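Local coordinates for RctB replication initiator protein (Vibrio cholerae, PDB 5UBD) that initiates replication of the second chromosome of Vibrio cholerae, probably by binding DNA in part through this N-terminal domain, at residues L8-R13 / R100-L105; H19-S24 / V63-L68; G92-I97 / H112-P117. The protein carries 1 engineered substitution. All coordinates share one frame; numbering follows the deposited sequence.

Contact 1: residues L8-R13 / R100-L105; sequences LIKLPR and RFEEGL
Leu8 and Ile9 run parallel to Arg100 and Phe101 as a two-residue beta ladder, with CA of Ile9 4.7 Å from CA of Phe101. Ile9 holds both ends of it. Its N gives to Arg100 O at 2.9 Å, and its O accepts from Glu102 N at 3.1 Å.

Leu8 and Arg100 share one face of the sheet. CD1 of Leu8 lies over one face of the Arg100 guanidinium, displaced toward its rim, 3.6 Å from NH1. On the other face Ile9 and Phe101 lie side by side and point the same way. CB of Ile9 is 3.6 Å from CD2 of the ring, and both branches rest along the CD2-CE2 side. This pair is buried against Leu20.

Beyond the ladder the chains separate, and Glu102 spans the gap. Its CG sits between the backbone N and the carbonyl carbon (chi1 66°), and the chain then extends to Leu11. OE2 takes the Leu11 N-H nearly straight (171°) with its anti lone pair. The modelled N to OE2 distance of 2.5 Å is very short, so its exact length is doubtful. CB of Leu11 also packs beside OE2, and CD2 of Leu11 meets CB of Glu103 at 3.6 Å. Arg13 turns away to form salt bridges with Asp60 and Glu67.

The contact is therefore apolar on the buried face of Ile9 and Phe101 and mixed at its exposed end. The Leu11 N-H probably favours the charged form of Glu102, and the Glu102 carboxylate would in turn tie down the loop after strand 8-9.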
loop_
_atom_site.group_PDB
_atom_site.type_symbol
_atom_site.label_atom_id
_atom_site.label_comp_id
_atom_site.label_asym_id
_atom_site.label_seq_id
_atom_site.Cartn_x
_atom_site.Cartn_y
_atom_site.Cartn_z
ATOM N N LEU A 8 -15.717 -2.816 -3.909
ATOM C CA LEU A 8 -15.665 -4.083 -4.625
ATOM C C LEU A 8 -14.398 -4.174 -5.471
ATOM O O LEU A 8 -14.137 -3.302 -6.308
ATOM C CB LEU A 8 -16.901 -4.240 -5.511
ATOM C CG LEU A 8 -16.871 -5.386 -6.520
ATOM C CD1 LEU A 8 -17.044 -6.726 -5.824
ATOM C CD2 LEU A 8 -17.932 -5.173 -7.588
ATOM N N ILE A 9 -13.620 -5.239 -5.255
ATOM C CA ILE A 9 -12.485 -5.563 -6.114
ATOM C C ILE A 9 -12.941 -6.562 -7.164
ATOM O O ILE A 9 -13.615 -7.550 -6.848
ATOM C CB ILE A 9 -11.311 -6.130 -5.300
ATOM C CG1 ILE A 9 -10.966 -5.194 -4.157
ATOM C CG2 ILE A 9 -10.087 -6.301 -6.181
ATOM C CD1 ILE A 9 -10.623 -3.797 -4.609
ATOM N N LYS A 10 -12.564 -6.316 -8.411
ATOM C CA LYS A 10 -12.939 -7.178 -9.517
ATOM C C LYS A 10 -11.776 -8.085 -9.905
ATOM O O LYS A 10 -10.618 -7.840 -9.556
ATOM C CB LYS A 10 -13.400 -6.342 -10.713
ATOM C CG LYS A 10 -14.684 -5.568 -10.441
ATOM C CD LYS A 10 -15.026 -4.610 -11.567
ATOM C CE LYS A 10 -16.278 -3.805 -11.236
ATOM N NZ LYS A 10 -16.582 -2.797 -12.291
ATOM N N LEU A 11 -12.114 -9.159 -10.619
ATOM C CA LEU A 11 -11.131 -10.118 -11.096
ATOM C C LEU A 11 -10.089 -9.426 -11.974
ATOM O O LEU A 11 -10.360 -8.378 -12.564
ATOM C CB LEU A 11 -11.835 -11.230 -11.878
ATOM C CG LEU A 11 -12.554 -12.273 -11.024
ATOM C CD1 LEU A 11 -13.665 -12.948 -11.811
ATOM C CD2 LEU A 11 -11.547 -13.295 -10.523
ATOM N N PRO A 12 -8.882 -10.010 -12.099
ATOM C CA PRO A 12 -8.416 -11.303 -11.580
ATOM C C PRO A 12 -7.902 -11.274 -10.145
ATOM O O PRO A 12 -7.241 -12.228 -9.725
ATOM C CB PRO A 12 -7.277 -11.658 -12.536
ATOM C CG PRO A 12 -6.695 -10.335 -12.894
ATOM C CD PRO A 12 -7.855 -9.362 -12.937
ATOM N N ARG A 13 -8.201 -10.215 -9.400
ATOM C CA ARG A 13 -7.671 -10.078 -8.051
ATOM C C ARG A 13 -8.459 -10.929 -7.061
ATOM O O ARG A 13 -9.688 -11.020 -7.136
ATOM C CB ARG A 13 -7.692 -8.612 -7.614
ATOM C CG ARG A 13 -6.836 -7.695 -8.475
ATOM C CD ARG A 13 -6.690 -6.310 -7.847
ATOM N NE ARG A 13 -5.801 -5.451 -8.627
ATOM C CZ ARG A 13 -4.474 -5.472 -8.536
ATOM N NH1 ARG A 13 -3.878 -6.309 -7.697
ATOM N NH2 ARG A 13 -3.742 -4.657 -9.284
ATOM N N ARG A 100 -14.314 -5.964 -0.349
ATOM C CA ARG A 100 -15.031 -7.177 -0.717
ATOM C C ARG A 100 -14.636 -7.564 -2.133
ATOM O O ARG A 100 -14.673 -6.729 -3.040
ATOM C CB ARG A 100 -16.549 -6.979 -0.624
ATOM C CG ARG A 100 -17.351 -7.893 -1.535
ATOM C CD ARG A 100 -18.844 -7.661 -1.387
ATOM N NE ARG A 100 -19.589 -8.217 -2.513
ATOM C CZ ARG A 100 -20.018 -7.501 -3.546
ATOM N NH1 ARG A 100 -19.783 -6.197 -3.595
ATOM N NH2 ARG A 100 -20.685 -8.087 -4.527
ATOM N N PHE A 101 -14.250 -8.823 -2.318
ATOM C CA PHE A 101 -13.892 -9.334 -3.632
ATOM C C PHE A 101 -15.098 -9.991 -4.294
ATOM O O PHE A 101 -15.971 -10.549 -3.624
ATOM C CB PHE A 101 -12.751 -10.348 -3.529
ATOM C CG PHE A 101 -11.473 -9.775 -2.990
ATOM C CD1 PHE A 101 -11.246 -9.712 -1.623
ATOM C CD2 PHE A 101 -10.490 -9.309 -3.850
ATOM C CE1 PHE A 101 -10.068 -9.186 -1.124
ATOM C CE2 PHE A 101 -9.307 -8.783 -3.357
ATOM C CZ PHE A 101 -9.096 -8.720 -1.993
ATOM N N GLU A 102 -15.143 -9.917 -5.627
ATOM C CA GLU A 102 -16.159 -10.652 -6.367
ATOM C C GLU A 102 -15.826 -12.131 -6.477
ATOM O O GLU A 102 -16.713 -12.935 -6.783
ATOM C CB GLU A 102 -16.352 -10.055 -7.767
ATOM C CG GLU A 102 -15.156 -10.191 -8.700
ATOM C CD GLU A 102 -15.504 -9.849 -10.142
ATOM O OE1 GLU A 102 -16.711 -9.791 -10.462
ATOM O OE2 GLU A 102 -14.577 -9.640 -10.957
ATOM N N GLU A 103 -14.573 -12.504 -6.223
ATOM C CA GLU A 103 -14.131 -13.895 -6.225
ATOM C C GLU A 103 -13.447 -14.171 -4.893
ATOM O O GLU A 103 -12.348 -13.665 -4.642
ATOM C CB GLU A 103 -13.185 -14.169 -7.395
ATOM C CG GLU A 103 -12.513 -15.532 -7.352
ATOM C CD GLU A 103 -13.499 -16.678 -7.513
ATOM O OE1 GLU A 103 -14.483 -16.521 -8.268
ATOM O OE2 GLU A 103 -13.292 -17.734 -6.879
ATOM N N GLY A 104 -14.096 -14.961 -4.038
ATOM C CA GLY A 104 -13.525 -15.315 -2.754
ATOM C C GLY A 104 -13.898 -14.356 -1.637
ATOM O O GLY A 104 -14.595 -13.353 -1.821
ATOM N N LEU A 105 -13.413 -14.691 -0.445
ATOM C CA LEU A 105 -13.699 -13.934 0.762
ATOM C C LEU A 105 -12.641 -12.859 0.978
ATOM O O LEU A 105 -11.510 -12.955 0.497
ATOM C CB LEU A 105 -13.767 -14.858 1.980
ATOM C CG LEU A 105 -14.782 -16.005 1.886
ATOM C CD1 LEU A 105 -14.566 -17.018 3.002
ATOM C CD2 LEU A 105 -16.209 -15.473 1.908
HETATM O O HOH W 1 -12.061 -10.610 -7.113
HETATM O O HOH W 2 -12.707 -7.982 -13.280
#

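Contact 2: residues H19-S24 / V63-L68; sequences HLFEVS and VSTTEL
Strand 20-22 and strand 62-64 pair here as antiparallel neighbours in a buried contact near the centre of the chain, at the point where the second strand turns into helix 65-70. Phe21 and Val63 form the hydrogen-bonded pair: Phe21 N gives to Val63 O at 2.9 Å, and Val63 N returns a bond to Phe21 O at 3.1 Å. Leu20 and Ser64 are the non-hydrogen-bonded pair. CD2 of Leu20 rests on CB of Ser64, 3.7 Å away.

Hydrogen bonding continues at the first residue of the helix. His19 O is gripped twice by Thr65, by its N at 3.0 Å nearly along the C=O axis and by its OG1 at 3.3 Å from well off that axis. Thr65 OG1 stands beside its own backbone N (chi1 -71°), so both donors face the same carbonyl.

On the face of Phe21 and Val63 the contacts are mostly apolar. CE2 of Phe21 meets CD1 of Leu68 at 3.8 Å, the two side chains crossing at about a right angle. CG2 of Val63 touches CG2 of Val23. The exception is Val63 O, which lies at the edge of the Phe21 ring, near its plane. Ile51 and Leu85, from helices 42-55 and 78-91, also pack on Phe21, and its ring meets that of His112.

Ser64 and Glu67 start the helix with a capping box. Ser64 OG accepts from Glu67 N at 3.2 Å, while Glu67 OE1 accepts from Ser64 N from above the carboxylate plane. Glu67 OE2 has a salt bridge to Arg54.

A short strand running straight into a helix, followed by a second helix and a beta hairpin, is consistent with the winged helix-turn-helix fold of DNA-binding proteins.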
loop_
_atom_site.group_PDB
_atom_site.type_symbol
_atom_site.label_atom_id
_atom_site.label_comp_id
_atom_site.label_asym_id
_atom_site.label_seq_id
_atom_site.Cartn_x
_atom_site.Cartn_y
_atom_site.Cartn_z
ATOM N N HIS A 19 -2.783 -7.556 0.926
ATOM C CA HIS A 19 -3.300 -6.207 1.120
ATOM C C HIS A 19 -3.204 -5.396 -0.169
ATOM O O HIS A 19 -2.338 -5.629 -1.017
ATOM C CB HIS A 19 -2.537 -5.497 2.239
ATOM C CG HIS A 19 -2.824 -6.033 3.607
ATOM N ND1 HIS A 19 -4.068 -5.948 4.196
ATOM C CD2 HIS A 19 -2.021 -6.644 4.511
ATOM C CE1 HIS A 19 -4.020 -6.488 5.401
ATOM N NE2 HIS A 19 -2.791 -6.920 5.616
ATOM N N LEU A 20 -4.117 -4.441 -0.315
ATOM C CA LEU A 20 -4.206 -3.619 -1.512
ATOM C C LEU A 20 -3.857 -2.171 -1.193
ATOM O O LEU A 20 -4.068 -1.692 -0.075
ATOM C CB LEU A 20 -5.607 -3.694 -2.124
ATOM C CG LEU A 20 -6.030 -5.075 -2.638
ATOM C CD1 LEU A 20 -7.521 -5.110 -2.914
ATOM C CD2 LEU A 20 -5.255 -5.427 -3.892
ATOM N N PHE A 21 -3.323 -1.480 -2.196
ATOM C CA PHE A 21 -2.947 -0.078 -2.088
ATOM C C PHE A 21 -3.544 0.681 -3.260
ATOM O O PHE A 21 -3.407 0.257 -4.411
ATOM C CB PHE A 21 -1.428 0.084 -2.064
ATOM C CG PHE A 21 -0.767 -0.628 -0.928
ATOM C CD1 PHE A 21 -0.627 -0.007 0.306
ATOM C CD2 PHE A 21 -0.299 -1.925 -1.083
ATOM C CE1 PHE A 21 -0.023 -0.666 1.363
ATOM C CE2 PHE A 21 0.300 -2.589 -0.032
ATOM C CZ PHE A 21 0.441 -1.959 1.195
ATOM N N GLU A 22 -4.209 1.791 -2.966
ATOM C CA GLU A 22 -4.827 2.604 -4.003
ATOM C C GLU A 22 -3.785 3.518 -4.638
ATOM O O GLU A 22 -3.082 4.254 -3.938
ATOM C CB GLU A 22 -5.980 3.410 -3.405
ATOM C CG GLU A 22 -6.682 4.346 -4.364
ATOM C CD GLU A 22 -7.866 5.041 -3.712
ATOM O OE1 GLU A 22 -8.800 4.336 -3.270
ATOM O OE2 GLU A 22 -7.854 6.287 -3.624
ATOM N N VAL A 23 -3.685 3.465 -5.967
ATOM C CA VAL A 23 -2.676 4.236 -6.683
ATOM C C VAL A 23 -3.008 5.720 -6.614
ATOM O O VAL A 23 -4.172 6.126 -6.737
ATOM C CB VAL A 23 -2.572 3.754 -8.141
ATOM C CG1 VAL A 23 -1.639 4.648 -8.944
ATOM C CG2 VAL A 23 -2.094 2.314 -8.181
ATOM N N SER A 24 -1.976 6.542 -6.423
ATOM C CA SER A 24 -2.139 7.984 -6.269
ATOM C C SER A 24 -0.963 8.681 -6.931
ATOM O O SER A 24 0.187 8.462 -6.540
ATOM C CB SER A 24 -2.225 8.371 -4.790
ATOM O OG SER A 24 -2.251 9.779 -4.629
ATOM N N VAL A 63 -2.533 -1.767 -6.533
ATOM C CA VAL A 63 -1.314 -2.561 -6.432
ATOM C C VAL A 63 -1.470 -3.476 -5.227
ATOM O O VAL A 63 -1.861 -3.021 -4.146
ATOM C CB VAL A 63 -0.053 -1.684 -6.272
ATOM C CG1 VAL A 63 1.191 -2.556 -6.186
ATOM C CG2 VAL A 63 0.069 -0.693 -7.412
ATOM N N SER A 64 -1.174 -4.758 -5.402
ATOM C CA SER A 64 -1.333 -5.719 -4.321
ATOM C C SER A 64 0.022 -6.085 -3.734
ATOM O O SER A 64 1.074 -5.841 -4.329
ATOM C CB SER A 64 -2.054 -6.983 -4.806
ATOM O OG SER A 64 -1.179 -7.816 -5.548
ATOM N N THR A 65 -0.024 -6.683 -2.541
ATOM C CA THR A 65 1.200 -7.118 -1.876
ATOM C C THR A 65 1.972 -8.121 -2.728
ATOM O O THR A 65 3.199 -8.018 -2.860
ATOM C CB THR A 65 0.858 -7.720 -0.511
ATOM O OG1 THR A 65 0.436 -6.675 0.373
ATOM C CG2 THR A 65 2.060 -8.438 0.083
ATOM N N THR A 66 1.269 -9.091 -3.321
ATOM C CA THR A 66 1.927 -10.064 -4.190
ATOM C C THR A 66 2.628 -9.379 -5.356
ATOM O O THR A 66 3.749 -9.754 -5.723
ATOM C CB THR A 66 0.908 -11.088 -4.695
ATOM O OG1 THR A 66 0.426 -11.859 -3.589
ATOM C CG2 THR A 66 1.535 -12.026 -5.720
ATOM N N GLU A 67 1.994 -8.356 -5.937
ATOM C CA GLU A 67 2.650 -7.587 -6.990
ATOM C C GLU A 67 3.935 -6.948 -6.485
ATOM O O GLU A 67 4.930 -6.878 -7.216
ATOM C CB GLU A 67 1.701 -6.523 -7.535
ATOM C CG GLU A 67 0.574 -7.077 -8.382
ATOM C CD GLU A 67 -0.327 -5.984 -8.926
ATOM O OE1 GLU A 67 -1.289 -5.597 -8.231
ATOM O OE2 GLU A 67 -0.061 -5.505 -10.048
ATOM N N LEU A 68 3.938 -6.476 -5.235
ATOM C CA LEU A 68 5.150 -5.891 -4.672
ATOM C C LEU A 68 6.231 -6.949 -4.474
ATOM O O LEU A 68 7.416 -6.690 -4.716
ATOM C CB LEU A 68 4.832 -5.194 -3.347
ATOM C CG LEU A 68 3.834 -4.032 -3.391
ATOM C CD1 LEU A 68 3.450 -3.601 -1.983
ATOM C CD2 LEU A 68 4.410 -2.862 -4.163
#

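Contact 3: residues G92-I97 / H112-P117; sequences GLFKQI and HRFINP
CE1 of Phe94 stands over the centre of one face of the Phe114 ring. The ring centroids are 4.7 Å apart and the planes meet at 49°, so the pair is oblique. The Phe94 ring has Arg113 O at its edge, near its plane, and its CD1 lies 3.8 Å from CB of His112. The His112 ring takes Phe94 CB at its edge and a water in its plane, 2.7 Å from NE2. The same water donates to Gln96 OE1. His112 ND1 is hydrogen-bonded to Leu20 O, so both ring nitrogens have partners. CG of Gln96 packs obliquely on the same ring. The Arg113 guanidinium has CD1 of Ile97 over the centre of one face, 3.5 Å from CZ. Its chain bends at chi3 (-64°), which folds the flat group back over the isoleucine, and its NE reaches Glu22 in a salt bridge.

Strands 94-101 and 111-114 are the two arms of an antiparallel beta hairpin, which would be the wing of a winged helix fold. Within these segments Lys95 and Arg113 are the hydrogen-bonded pair, with Lys95 N to Arg113 O at 2.8 Å and Arg113 N to Lys95 O at 3.0 Å. A third bond, Ile115 N to Leu93 O, joins the chains just beyond the paired strands. Lys95 and Arg113 share the outer face, their charged ends not in contact.

The inner face, with Phe94, His112 and Phe114, packs on the helices. Leu85 and Ala88 meet Phe94, while Ile51 and the engineered Met48 meet Phe114. Gly92, at positive phi, is the C' residue of a Schellman motif that ends helix 78-91. CD1 of Ile115 lies 3.2 Å from Gly92 O.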
loop_
_atom_site.group_PDB
_atom_site.type_symbol
_atom_site.label_atom_id
_atom_site.label_comp_id
_atom_site.label_asym_id
_atom_site.label_seq_id
_atom_site.Cartn_x
_atom_site.Cartn_y
_atom_site.Cartn_z
ATOM N N GLY A 92 0.199 6.699 10.572
ATOM C CA GLY A 92 -0.948 7.367 9.997
ATOM C C GLY A 92 -0.818 7.716 8.533
ATOM O O GLY A 92 -1.547 8.597 8.060
ATOM N N LEU A 93 0.086 7.060 7.802
ATOM C CA LEU A 93 0.288 7.361 6.392
ATOM C C LEU A 93 -0.797 6.775 5.505
ATOM O O LEU A 93 -0.982 7.254 4.383
ATOM C CB LEU A 93 1.651 6.839 5.931
ATOM C CG LEU A 93 2.856 7.239 6.777
ATOM C CD1 LEU A 93 4.115 6.567 6.248
ATOM C CD2 LEU A 93 3.011 8.746 6.785
ATOM N N PHE A 94 -1.514 5.760 5.984
ATOM C CA PHE A 94 -2.499 5.035 5.198
ATOM C C PHE A 94 -3.840 5.021 5.916
ATOM O O PHE A 94 -3.899 4.888 7.143
ATOM C CB PHE A 94 -2.058 3.588 4.950
ATOM C CG PHE A 94 -0.976 3.443 3.923
ATOM C CD1 PHE A 94 -1.230 3.716 2.586
ATOM C CD2 PHE A 94 0.284 2.997 4.285
ATOM C CE1 PHE A 94 -0.238 3.569 1.636
ATOM C CE2 PHE A 94 1.278 2.847 3.341
ATOM C CZ PHE A 94 1.018 3.134 2.013
ATOM N N LYS A 95 -4.912 5.138 5.139
ATOM C CA LYS A 95 -6.270 4.959 5.632
ATOM C C LYS A 95 -6.761 3.576 5.214
ATOM O O LYS A 95 -6.765 3.250 4.023
ATOM C CB LYS A 95 -7.200 6.046 5.093
ATOM C CG LYS A 95 -8.667 5.813 5.431
ATOM C CD LYS A 95 -9.566 6.862 4.792
ATOM C CE LYS A 95 -11.029 6.603 5.123
ATOM N NZ LYS A 95 -11.262 6.511 6.596
ATOM N N GLN A 96 -7.162 2.770 6.192
ATOM C CA GLN A 96 -7.618 1.411 5.921
ATOM C C GLN A 96 -9.085 1.424 5.499
ATOM O O GLN A 96 -9.926 2.035 6.167
ATOM C CB GLN A 96 -7.417 0.533 7.155
ATOM C CG GLN A 96 -5.957 0.375 7.561
ATOM C CD GLN A 96 -5.786 -0.034 9.015
ATOM O OE1 GLN A 96 -5.314 -1.130 9.313
ATOM N NE2 GLN A 96 -6.160 0.856 9.926
ATOM N N ILE A 97 -9.386 0.757 4.394
ATOM C CA ILE A 97 -10.714 0.769 3.790
ATOM C C ILE A 97 -11.220 -0.672 3.740
ATOM O O ILE A 97 -10.511 -1.542 3.239
ATOM C CB ILE A 97 -10.712 1.378 2.381
ATOM C CG1 ILE A 97 -10.255 2.837 2.444
ATOM C CG2 ILE A 97 -12.089 1.243 1.730
ATOM C CD1 ILE A 97 -10.099 3.483 1.092
ATOM N N HIS A 112 -5.654 0.232 1.186
ATOM C CA HIS A 112 -4.922 1.282 1.885
ATOM C C HIS A 112 -4.748 2.495 0.985
ATOM O O HIS A 112 -4.219 2.384 -0.128
ATOM C CB HIS A 112 -3.561 0.776 2.364
ATOM C CG HIS A 112 -3.654 -0.377 3.317
ATOM N ND1 HIS A 112 -4.010 -1.648 2.914
ATOM C CD2 HIS A 112 -3.451 -0.449 4.653
ATOM C CE1 HIS A 112 -4.015 -2.453 3.962
ATOM N NE2 HIS A 112 -3.680 -1.751 5.029
ATOM N N ARG A 113 -5.174 3.652 1.478
ATOM C CA ARG A 113 -5.150 4.893 0.721
ATOM C C ARG A 113 -4.163 5.860 1.359
ATOM O O ARG A 113 -4.185 6.058 2.579
ATOM C CB ARG A 113 -6.548 5.512 0.665
ATOM C CG ARG A 113 -6.606 6.882 0.013
ATOM C CD ARG A 113 -8.038 7.384 -0.015
ATOM N NE ARG A 113 -8.877 6.530 -0.851
ATOM C CZ ARG A 113 -10.203 6.477 -0.782
ATOM N NH1 ARG A 113 -10.857 7.224 0.099
ATOM N NH2 ARG A 113 -10.875 5.667 -1.587
ATOM N N PHE A 114 -3.302 6.452 0.532
ATOM C CA PHE A 114 -2.359 7.450 1.024
ATOM C C PHE A 114 -3.104 8.646 1.597
ATOM O O PHE A 114 -4.121 9.085 1.055
ATOM C CB PHE A 114 -1.427 7.915 -0.096
ATOM C CG PHE A 114 -0.369 6.917 -0.461
ATOM C CD1 PHE A 114 0.819 6.856 0.247
ATOM C CD2 PHE A 114 -0.560 6.041 -1.518
ATOM C CE1 PHE A 114 1.802 5.939 -0.090
ATOM C CE2 PHE A 114 0.415 5.119 -1.859
ATOM C CZ PHE A 114 1.599 5.071 -1.148
ATOM N N ILE A 115 -2.579 9.181 2.695
ATOM C CA ILE A 115 -3.179 10.305 3.399
ATOM C C ILE A 115 -2.363 11.556 3.110
ATOM O O ILE A 115 -1.127 11.526 3.138
ATOM C CB ILE A 115 -3.268 10.024 4.913
ATOM C CG1 ILE A 115 -4.250 8.876 5.169
ATOM C CG2 ILE A 115 -3.678 11.274 5.671
ATOM C CD1 ILE A 115 -4.412 8.503 6.614
ATOM N N ASN A 116 -3.063 12.647 2.817
ATOM C CA ASN A 116 -2.417 13.924 2.540
ATOM C C ASN A 116 -1.577 14.361 3.739
ATOM O O ASN A 116 -2.075 14.353 4.873
ATOM C CB ASN A 116 -3.477 14.977 2.221
ATOM C CG ASN A 116 -2.905 16.203 1.535
ATOM O OD1 ASN A 116 -1.819 16.677 1.868
ATOM N ND2 ASN A 116 -3.642 16.723 0.566
ATOM N N PRO A 117 -0.311 14.729 3.536
ATOM C CA PRO A 117 0.530 15.139 4.675
ATOM C C PRO A 117 0.027 16.363 5.421
ATOM O O PRO A 117 0.285 16.480 6.626
ATOM C CB PRO A 117 1.899 15.395 4.027
ATOM C CG PRO A 117 1.648 15.431 2.543
ATOM C CD PRO A 117 0.471 14.564 2.304
HETATM O O HOH W 3 -4.033 -3.025 7.415
#

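In the fold
All three contacts belong to one mixed sheet. Contact 2 is the buried one. Contacts 1 and 3 are partly buried, and contact 1 lies farthest from the chain centre. Contacts 1 and 3 share strand 94-101, which pairs with strand 8-9 near one end and strand 111-114 near the other. Strand 20-22 of contact 2 bonds to strand 111-114 of contact 3 through the backbones of Leu20, Glu22 and His112. Contact 1 reaches contact 2 through Arg13, salt-bridged to Glu67, and through Ile9 and Phe101 packing on Leu20. Contact 1 bonds a carboxylate to the backbone, contact 2 has a capping box and apolar packing round Phe21, and contact 3 puts aromatics inside and charges outside.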